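Local coordinates for 273aa long hypothetical dTDP-4-dehydrorhamnose reductase (Sulfolobus tokodaii, PDB 2GGS), which probably reduces dTDP-4-dehydrorhamnose to dTDP-L-rhamnose, drawing the hydride from NADPH, at residues 89-94 with 100-105; 124-129 with 133-138; 139-142 with 147-150. All coordinates share one frame; numbering follows the deposited sequence.

Overall arrangement
Along the chain the three contacts follow in series; none nests within or crosses another. Interaction 1 closes the short connection from helix 77-97 into strand 101-107. Interaction 2 packs the loop before helix 129-141 against that helix's first turns. Interaction 3 closes the turn from the end of the same helix into strand 147-151. The two strands are neighbours in the parallel sheet, so interactions 1 and 3 lie close, their centres about 9 Å apart. K134 of interaction 2 reaches back to I105 of interaction 1, and both contacts touch NADPH, whereas E138 and R150 pair between interactions 2 and 3. Together they tie two helices to two neighbouring strands of the sheet beside the cofactor.

Interaction 1: residues 89-94 with 100-105; sequences RHIVRA and SYIVHI. With NDP (NADPH dihydro-nicotinamide-adenine-dinucleotide phosphate), chain C.
I102 meets the helix at V92 and I91, and every contact between the two segments runs through its CD1 methyl. The evidence for apolar packing is the geometry of that one atom. I102 CD1 lies 3.5 Å from V92 CA, close against the helix backbone, and 4.0 Å from V92 CG2. The side chains of V92 and I102 cross at about a right angle. I91 meets the same methyl mainly through its backbone, I91 O lying 3.8 Å from I102 CD1; its CG2 stands farther off, at 4.4 Å. An extended chain explains the reach: I102 CG1 lies anti to its carbonyl carbon (chi1 -64°) and CD1 continues outward (chi2 -165°), bringing the methyl to the helix. The CA atoms of V92 and I102 thus stay 7.2 Å apart, and no hydrogen bond joins the segments.

The polar side chains find their partners outside the two segments. H90 ND1 bonds to E50, which also forms a salt bridge with R93 NH2, fixing helix 77-97 to helix 46-56; S100 OG bonds to P58 O.

The ligand contact lies farther along the strand and is van der Waals in kind. I105 CG2 approaches O4D of the nicotinamide ribose of NADPH at 3.4 Å and C4D at 3.7 Å, a branch methyl placed against the sugar.

Strand 101-107 has strand 60-63 as a sheet neighbour, and helix 77-97 lies between them in sequence. The I102 contact is therefore the return half of a beta-alpha-beta crossover, with the strand running on to the cofactor as in NADP-binding Rossmann folds.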
# COMPACT_ATOMS: atom_id res chain seq x y z
N ARG A 89 -1.20 0.78 -16.84
CA ARG A 89 -1.86 0.81 -18.14
C ARG A 89 -1.74 -0.57 -18.82
O ARG A 89 -2.69 -1.11 -19.44
CB ARG A 89 -1.27 1.89 -19.04
CG ARG A 89 -2.07 1.97 -20.35
CD ARG A 89 -1.74 3.21 -21.18
NE ARG A 89 -0.62 2.98 -22.08
CZ ARG A 89 -0.73 2.49 -23.31
NH1 ARG A 89 -1.91 2.12 -23.80
NH2 ARG A 89 0.37 2.34 -24.04
N HIS A 90 -0.57 -1.16 -18.69
CA HIS A 90 -0.31 -2.42 -19.34
C HIS A 90 -0.92 -3.62 -18.61
O HIS A 90 -1.35 -4.57 -19.22
CB HIS A 90 1.20 -2.55 -19.57
CG HIS A 90 1.72 -1.52 -20.52
ND1 HIS A 90 1.61 -1.68 -21.88
CD2 HIS A 90 2.28 -0.30 -20.32
CE1 HIS A 90 2.13 -0.62 -22.49
NE2 HIS A 90 2.52 0.24 -21.57
N ILE A 91 -0.98 -3.55 -17.29
CA ILE A 91 -1.71 -4.55 -16.54
C ILE A 91 -3.20 -4.56 -16.93
O ILE A 91 -3.77 -5.60 -17.20
CB ILE A 91 -1.56 -4.28 -15.02
CG1 ILE A 91 -0.11 -4.55 -14.60
CG2 ILE A 91 -2.53 -5.17 -14.25
CD1 ILE A 91 0.16 -4.15 -13.12
N VAL A 92 -3.80 -3.38 -17.01
CA VAL A 92 -5.20 -3.27 -17.43
C VAL A 92 -5.42 -3.80 -18.86
O VAL A 92 -6.35 -4.57 -19.10
CB VAL A 92 -5.70 -1.83 -17.28
CG1 VAL A 92 -7.06 -1.66 -17.95
CG2 VAL A 92 -5.77 -1.49 -15.77
N ARG A 93 -4.52 -3.43 -19.78
CA ARG A 93 -4.66 -3.85 -21.18
C ARG A 93 -4.62 -5.37 -21.36
O ARG A 93 -5.54 -5.97 -21.93
CB ARG A 93 -3.62 -3.18 -22.07
CG ARG A 93 -3.93 -3.42 -23.53
CD ARG A 93 -3.17 -2.47 -24.39
NE ARG A 93 -1.73 -2.71 -24.33
CZ ARG A 93 -0.87 -2.12 -25.16
NH1 ARG A 93 -1.32 -1.28 -26.08
NH2 ARG A 93 0.43 -2.36 -25.09
N ALA A 94 -3.56 -5.98 -20.85
CA ALA A 94 -3.43 -7.45 -20.84
C ALA A 94 -4.51 -8.16 -20.06
O ALA A 94 -5.04 -9.20 -20.52
CB ALA A 94 -2.05 -7.83 -20.33
N SER A 100 -9.76 -10.51 -16.92
CA SER A 100 -9.38 -10.66 -15.51
C SER A 100 -10.08 -9.64 -14.61
O SER A 100 -10.45 -8.55 -15.05
CB SER A 100 -7.89 -10.43 -15.33
OG SER A 100 -7.14 -11.53 -15.81
N TYR A 101 -10.25 -10.01 -13.35
CA TYR A 101 -10.74 -9.07 -12.35
C TYR A 101 -9.49 -8.35 -11.81
O TYR A 101 -8.62 -8.98 -11.25
CB TYR A 101 -11.50 -9.82 -11.26
CG TYR A 101 -11.90 -9.03 -10.03
CD1 TYR A 101 -12.48 -7.77 -10.14
CD2 TYR A 101 -11.79 -9.59 -8.76
CE1 TYR A 101 -12.87 -7.05 -9.02
CE2 TYR A 101 -12.18 -8.87 -7.63
CZ TYR A 101 -12.73 -7.63 -7.77
OH TYR A 101 -13.12 -6.90 -6.67
N ILE A 102 -9.44 -7.04 -11.99
CA ILE A 102 -8.25 -6.27 -11.63
C ILE A 102 -8.47 -5.52 -10.31
O ILE A 102 -9.45 -4.78 -10.16
CB ILE A 102 -7.92 -5.27 -12.73
CG1 ILE A 102 -7.55 -6.03 -14.02
CG2 ILE A 102 -6.79 -4.30 -12.26
CD1 ILE A 102 -6.89 -5.21 -15.03
N VAL A 103 -7.58 -5.76 -9.34
CA VAL A 103 -7.63 -5.07 -8.04
C VAL A 103 -6.34 -4.28 -7.88
O VAL A 103 -5.25 -4.88 -7.82
CB VAL A 103 -7.77 -6.08 -6.84
CG1 VAL A 103 -7.77 -5.32 -5.49
CG2 VAL A 103 -9.02 -6.95 -7.01
N HIS A 104 -6.44 -2.95 -7.83
CA HIS A 104 -5.24 -2.14 -7.85
C HIS A 104 -5.10 -1.45 -6.48
O HIS A 104 -6.07 -0.91 -5.96
CB HIS A 104 -5.35 -1.06 -8.95
CG HIS A 104 -4.28 -0.03 -8.84
ND1 HIS A 104 -2.95 -0.34 -9.07
CD2 HIS A 104 -4.30 1.27 -8.43
CE1 HIS A 104 -2.21 0.72 -8.82
NE2 HIS A 104 -3.00 1.72 -8.46
N ILE A 105 -3.90 -1.46 -5.92
CA ILE A 105 -3.71 -0.87 -4.59
C ILE A 105 -3.18 0.55 -4.71
O ILE A 105 -2.24 0.82 -5.46
CB ILE A 105 -2.76 -1.74 -3.72
CG1 ILE A 105 -3.19 -3.23 -3.71
CG2 ILE A 105 -2.68 -1.12 -2.29
CD1 ILE A 105 -4.63 -3.50 -3.25
PA NDP C . 6.81 -2.60 -0.64
O1A NDP C . 7.77 -1.50 -0.82
O2A NDP C . 7.08 -3.45 0.55
O5B NDP C . 6.75 -3.55 -1.90
C5B NDP C . 6.90 -3.01 -3.21
C4B NDP C . 6.73 -4.19 -4.14
O4B NDP C . 6.73 -3.68 -5.47
C3B NDP C . 7.83 -5.23 -4.00
O3B NDP C . 7.25 -6.50 -4.08
C2B NDP C . 8.68 -4.95 -5.24
O2B NDP C . 9.30 -6.14 -5.64
C1B NDP C . 7.59 -4.53 -6.21
N9A NDP C . 8.15 -3.78 -7.35
C8A NDP C . 8.69 -2.53 -7.33
N7A NDP C . 9.11 -2.23 -8.59
C5A NDP C . 8.85 -3.28 -9.37
C6A NDP C . 9.08 -3.53 -10.73
N6A NDP C . 9.78 -2.64 -11.49
N1A NDP C . 8.69 -4.75 -11.21
C2A NDP C . 8.08 -5.73 -10.44
N3A NDP C . 7.87 -5.48 -9.10
C4A NDP C . 8.26 -4.29 -8.60
O3 NDP C . 5.37 -1.85 -0.65
PN NDP C . 4.08 -2.19 0.28
O1N NDP C . 3.79 -3.61 0.38
O2N NDP C . 4.33 -1.37 1.48
O5D NDP C . 2.96 -1.43 -0.57
C5D NDP C . 1.98 -2.17 -1.29
C4D NDP C . 1.06 -1.25 -2.08
O4D NDP C . 0.41 -0.40 -1.17
C3D NDP C . 1.77 -0.35 -3.09
O3D NDP C . 0.84 -0.20 -4.13
C2D NDP C . 1.93 0.96 -2.35
O2D NDP C . 2.05 2.03 -3.27
C1D NDP C . 0.60 0.97 -1.55
N1N NDP C . 0.72 1.83 -0.37
C2N NDP C . 1.80 1.66 0.44
C3N NDP C . 1.89 2.28 1.68
C7N NDP C . 3.11 2.05 2.52
O7N NDP C . 3.31 2.86 3.65
N7N NDP C . 3.98 1.10 2.18
C4N NDP C . 0.79 3.20 2.16
C5N NDP C . -0.36 3.36 1.18
C6N NDP C . -0.34 2.65 -0.03
P2B NDP C . 10.90 -6.45 -5.34
O1X NDP C . 10.96 -7.91 -5.51
O2X NDP C . 11.24 -5.97 -3.96
O3X NDP C . 11.78 -5.68 -6.35

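Interaction 2: residues 124-129 with 133-138; sequences PNPINY and SKLLGE. With NDP (NADPH dihydro-nicotinamide-adenine-dinucleotide phosphate), chain C.
L135 packs into the bend formed by P124 and P126, and its atoms divide between the two rings. L135 CB lies 4.1 Å from P126 CG. With CG anti to the backbone N (chi1 174°), the branches spread toward the loop: L135 CD1 touches P124 CB at 3.6 Å, while CD2 meets P126 CD at 3.6 Å. Each proline crosses the leucine at about a right angle.

Toward the N-terminal end of the helix the contact becomes polar. Y129 O accepts the backbone N of S133 at 2.8 Å, with an N-H...O angle of 167°, the first-turn bond of helix 129-141. The same S133 N stands over the centre of the Y129 ring, and S133 CB is 3.7 Å from Y129 CE2. S133 OG has its strongest polar partner in Y130 O, with N84 ND2 also bonded to it. N128, the N-cap, receives G131 N on its OD1.

The end of the K134 chain leads away from the loop: the chain bends at chi2 and chi3, and K134 NZ bonds to NADPH O3D at 2.9 Å, more weakly to O2D, and to I105 O at 2.8 Å. A methionine in its place would probably leave both ribose hydroxyls and the I105 carbonyl without their shared donor, setting the sugar freer to shift. Y130, also bonded to NADPH, precedes K134 by four residues, consistent with the YxxxK motif of short-chain dehydrogenases/reductases.

The chemistry is two-sided: apolar proline contacts fix the helix to the loop, while K134, on another side of the helix, shares its donor between the nicotinamide ribose and the I105 carbonyl.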
# COMPACT_ATOMS: atom_id res chain seq x y z
N PRO A 124 -8.60 13.80 -5.24
CA PRO A 124 -7.14 13.75 -5.07
C PRO A 124 -6.46 15.02 -5.54
O PRO A 124 -6.89 15.65 -6.54
CB PRO A 124 -6.72 12.57 -5.97
CG PRO A 124 -7.97 11.69 -6.03
CD PRO A 124 -9.08 12.71 -6.12
N ASN A 125 -5.42 15.39 -4.81
CA ASN A 125 -4.62 16.58 -5.12
C ASN A 125 -3.26 16.40 -4.46
O ASN A 125 -2.94 17.08 -3.47
CB ASN A 125 -5.31 17.87 -4.63
CG ASN A 125 -4.64 19.14 -5.16
OD1 ASN A 125 -4.03 19.14 -6.23
ND2 ASN A 125 -4.78 20.23 -4.42
N PRO A 126 -2.44 15.46 -4.98
CA PRO A 126 -1.20 15.08 -4.26
C PRO A 126 -0.18 16.21 -4.19
O PRO A 126 -0.11 17.06 -5.13
CB PRO A 126 -0.62 13.92 -5.10
CG PRO A 126 -1.58 13.66 -6.23
CD PRO A 126 -2.65 14.73 -6.25
N ILE A 127 0.59 16.23 -3.10
CA ILE A 127 1.66 17.22 -2.91
C ILE A 127 3.08 16.65 -2.97
O ILE A 127 4.07 17.34 -2.66
CB ILE A 127 1.43 18.08 -1.64
CG1 ILE A 127 1.64 17.25 -0.36
CG2 ILE A 127 0.04 18.71 -1.71
CD1 ILE A 127 1.57 18.09 0.99
N ASN A 128 3.21 15.37 -3.34
CA ASN A 128 4.52 14.80 -3.61
C ASN A 128 4.43 13.89 -4.82
O ASN A 128 3.30 13.49 -5.19
CB ASN A 128 5.09 14.06 -2.37
CG ASN A 128 4.14 13.01 -1.81
OD1 ASN A 128 3.72 12.08 -2.51
ND2 ASN A 128 3.80 13.15 -0.54
N TYR A 129 5.57 13.59 -5.45
CA TYR A 129 5.55 12.80 -6.68
C TYR A 129 5.16 11.32 -6.47
O TYR A 129 4.61 10.69 -7.37
CB TYR A 129 6.83 12.97 -7.53
CG TYR A 129 6.50 12.52 -8.93
CD1 TYR A 129 5.67 13.30 -9.74
CD2 TYR A 129 6.90 11.25 -9.39
CE1 TYR A 129 5.28 12.85 -11.02
CE2 TYR A 129 6.49 10.79 -10.67
CZ TYR A 129 5.70 11.61 -11.47
OH TYR A 129 5.25 11.16 -12.70
N SER A 133 2.42 10.09 -8.99
CA SER A 133 2.61 8.86 -9.79
C SER A 133 1.54 7.81 -9.46
O SER A 133 0.99 7.19 -10.37
CB SER A 133 4.03 8.28 -9.67
OG SER A 133 4.34 7.91 -8.34
N LYS A 134 1.23 7.64 -8.16
CA LYS A 134 0.19 6.73 -7.77
C LYS A 134 -1.17 7.18 -8.28
O LYS A 134 -1.95 6.35 -8.78
CB LYS A 134 0.21 6.52 -6.25
CG LYS A 134 1.46 5.71 -5.77
CD LYS A 134 1.44 4.22 -6.13
CE LYS A 134 0.27 3.44 -5.49
NZ LYS A 134 0.25 2.01 -5.87
N LEU A 135 -1.45 8.46 -8.21
CA LEU A 135 -2.74 8.97 -8.72
C LEU A 135 -2.87 8.71 -10.21
O LEU A 135 -3.92 8.33 -10.67
CB LEU A 135 -2.91 10.46 -8.45
CG LEU A 135 -4.16 11.07 -9.09
CD1 LEU A 135 -5.42 10.38 -8.56
CD2 LEU A 135 -4.15 12.57 -8.77
N LEU A 136 -1.79 8.89 -10.97
CA LEU A 136 -1.81 8.55 -12.40
C LEU A 136 -2.07 7.06 -12.62
O LEU A 136 -2.89 6.70 -13.46
CB LEU A 136 -0.54 9.06 -13.11
CG LEU A 136 -0.38 10.59 -13.00
CD1 LEU A 136 0.91 11.04 -13.68
CD2 LEU A 136 -1.58 11.44 -13.49
N GLY A 137 -1.46 6.18 -11.82
CA GLY A 137 -1.81 4.77 -11.85
C GLY A 137 -3.28 4.51 -11.56
O GLY A 137 -3.91 3.69 -12.23
N GLU A 138 -3.84 5.21 -10.57
CA GLU A 138 -5.29 5.09 -10.31
C GLU A 138 -6.10 5.41 -11.54
O GLU A 138 -7.16 4.80 -11.81
CB GLU A 138 -5.78 6.09 -9.25
CG GLU A 138 -5.44 5.80 -7.88
CD GLU A 138 -6.34 6.53 -6.91
OE1 GLU A 138 -6.10 6.38 -5.71
OE2 GLU A 138 -7.27 7.26 -7.37
PA NDP C . 6.81 -2.60 -0.64
O1A NDP C . 7.77 -1.50 -0.82
O2A NDP C . 7.08 -3.45 0.55
O5B NDP C . 6.75 -3.55 -1.90
C5B NDP C . 6.90 -3.01 -3.21
C4B NDP C . 6.73 -4.19 -4.14
O4B NDP C . 6.73 -3.68 -5.47
C3B NDP C . 7.83 -5.23 -4.00
O3B NDP C . 7.25 -6.50 -4.08
C2B NDP C . 8.68 -4.95 -5.24
O2B NDP C . 9.30 -6.14 -5.64
C1B NDP C . 7.59 -4.53 -6.21
N9A NDP C . 8.15 -3.78 -7.35
C8A NDP C . 8.69 -2.53 -7.33
N7A NDP C . 9.11 -2.23 -8.59
C5A NDP C . 8.85 -3.28 -9.37
C6A NDP C . 9.08 -3.53 -10.73
N6A NDP C . 9.78 -2.64 -11.49
N1A NDP C . 8.69 -4.75 -11.21
C2A NDP C . 8.08 -5.73 -10.44
N3A NDP C . 7.87 -5.48 -9.10
C4A NDP C . 8.26 -4.29 -8.60
O3 NDP C . 5.37 -1.85 -0.65
PN NDP C . 4.08 -2.19 0.28
O1N NDP C . 3.79 -3.61 0.38
O2N NDP C . 4.33 -1.37 1.48
O5D NDP C . 2.96 -1.43 -0.57
C5D NDP C . 1.98 -2.17 -1.29
C4D NDP C . 1.06 -1.25 -2.08
O4D NDP C . 0.41 -0.40 -1.17
C3D NDP C . 1.77 -0.35 -3.09
O3D NDP C . 0.84 -0.20 -4.13
C2D NDP C . 1.93 0.96 -2.35
O2D NDP C . 2.05 2.03 -3.27
C1D NDP C . 0.60 0.97 -1.55
N1N NDP C . 0.72 1.83 -0.37
C2N NDP C . 1.80 1.66 0.44
C3N NDP C . 1.89 2.28 1.68
C7N NDP C . 3.11 2.05 2.52
O7N NDP C . 3.31 2.86 3.65
N7N NDP C . 3.98 1.10 2.18
C4N NDP C . 0.79 3.20 2.16
C5N NDP C . -0.36 3.36 1.18
C6N NDP C . -0.34 2.65 -0.03
P2B NDP C . 10.90 -6.45 -5.34
O1X NDP C . 10.96 -7.91 -5.51
O2X NDP C . 11.24 -5.97 -3.96
O3X NDP C . 11.78 -5.68 -6.35

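Interaction 3: residues 139-142 with 147-150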
# COMPACT_ATOMS: atom_id res chain seq x y z
N THR A 139 -5.63 6.40 -12.27
CA THR A 139 -6.35 6.90 -13.43
C THR A 139 -6.32 5.83 -14.51
O THR A 139 -7.36 5.52 -15.13
CB THR A 139 -5.77 8.25 -13.87
OG1 THR A 139 -5.79 9.15 -12.74
CG2 THR A 139 -6.56 8.86 -15.04
N PHE A 140 -5.17 5.20 -14.73
CA PHE A 140 -5.16 4.08 -15.68
C PHE A 140 -6.03 2.91 -15.22
O PHE A 140 -6.57 2.19 -16.06
CB PHE A 140 -3.74 3.54 -15.89
CG PHE A 140 -2.81 4.45 -16.66
CD1 PHE A 140 -3.11 4.91 -17.95
CD2 PHE A 140 -1.58 4.83 -16.08
CE1 PHE A 140 -2.17 5.70 -18.66
CE2 PHE A 140 -0.62 5.63 -16.77
CZ PHE A 140 -0.94 6.07 -18.07
N ALA A 141 -6.11 2.70 -13.91
CA ALA A 141 -6.82 1.55 -13.30
C ALA A 141 -8.34 1.72 -13.29
O ALA A 141 -9.06 0.73 -13.12
CB ALA A 141 -6.31 1.29 -11.92
N LEU A 142 -8.81 2.95 -13.50
CA LEU A 142 -10.26 3.25 -13.46
C LEU A 142 -10.99 2.53 -14.57
O LEU A 142 -10.81 2.88 -15.73
CB LEU A 142 -10.51 4.77 -13.53
CG LEU A 142 -10.40 5.48 -12.19
CD1 LEU A 142 -10.10 6.99 -12.34
CD2 LEU A 142 -11.69 5.26 -11.39
N LEU A 147 -11.34 -2.69 -9.31
CA LEU A 147 -11.46 -2.15 -7.94
C LEU A 147 -10.13 -1.47 -7.58
O LEU A 147 -9.07 -2.09 -7.74
CB LEU A 147 -11.68 -3.29 -6.95
CG LEU A 147 -11.86 -2.87 -5.50
CD1 LEU A 147 -13.10 -1.95 -5.36
CD2 LEU A 147 -11.95 -4.11 -4.61
N ILE A 148 -10.21 -0.23 -7.10
CA ILE A 148 -9.05 0.52 -6.57
C ILE A 148 -9.25 0.51 -5.06
O ILE A 148 -10.31 0.95 -4.55
CB ILE A 148 -8.97 1.97 -7.08
CG1 ILE A 148 -8.57 2.01 -8.57
CG2 ILE A 148 -7.99 2.80 -6.23
CD1 ILE A 148 -8.95 3.30 -9.27
N ILE A 149 -8.24 0.02 -4.34
CA ILE A 149 -8.27 0.04 -2.88
C ILE A 149 -7.25 1.06 -2.40
O ILE A 149 -6.06 0.85 -2.60
CB ILE A 149 -7.93 -1.35 -2.29
CG1 ILE A 149 -8.89 -2.46 -2.77
CG2 ILE A 149 -7.92 -1.26 -0.76
CD1 ILE A 149 -8.55 -3.83 -2.18
N ARG A 150 -7.71 2.16 -1.78
CA ARG A 150 -6.74 3.12 -1.24
C ARG A 150 -6.45 2.74 0.21
O ARG A 150 -7.36 2.43 0.98
CB ARG A 150 -7.25 4.54 -1.27
CG ARG A 150 -7.63 5.05 -2.66
CD ARG A 150 -7.62 6.59 -2.68
NE ARG A 150 -8.00 7.16 -3.98
CZ ARG A 150 -9.17 7.75 -4.22
NH1 ARG A 150 -10.12 7.83 -3.27
NH2 ARG A 150 -9.42 8.24 -5.43
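A141, the last residue of helix 129-141, and L142, the first beyond it, both pack on I148, and the apolar contact is divided along that one side chain. A141 CB lies 4.1 Å from I148 CG1. Farther out, I148 CD1 meets L142 CG at 3.9 Å and L142 CD2 at 4.0 Å. With CG1 set beside the backbone N (chi1 -71°), the isoleucine runs straight on through chi2 (159°) to place CD1 against L142. I148 CD1 also comes within 3.5 Å of E138 O, one turn back. The L142 CB bond points away from the strand, yet its branch end returns to meet the isoleucine.

Backbone hydrogen bonds set the strand in the sheet: H104 N pairs with L147 O and H104 O with I149 N, while I148 bonds on its other flank to G203 and I205. A141 O accepts S146 OG, so the connecting turn is bound to the helix end.

The ionic link is a salt bridge from strand to helix, R150 NE to E138 OE1. R150 NH1 bonds further to H206 NE2 and E120 O.

Strand 101-107, helix 129-141 and strand 147-151 form a beta-alpha-beta unit with parallel, adjacent strands. The turn at A141 to I148 is where the helix hands the chain back to the sheet, the repeating crossover connection of the Rossmann fold.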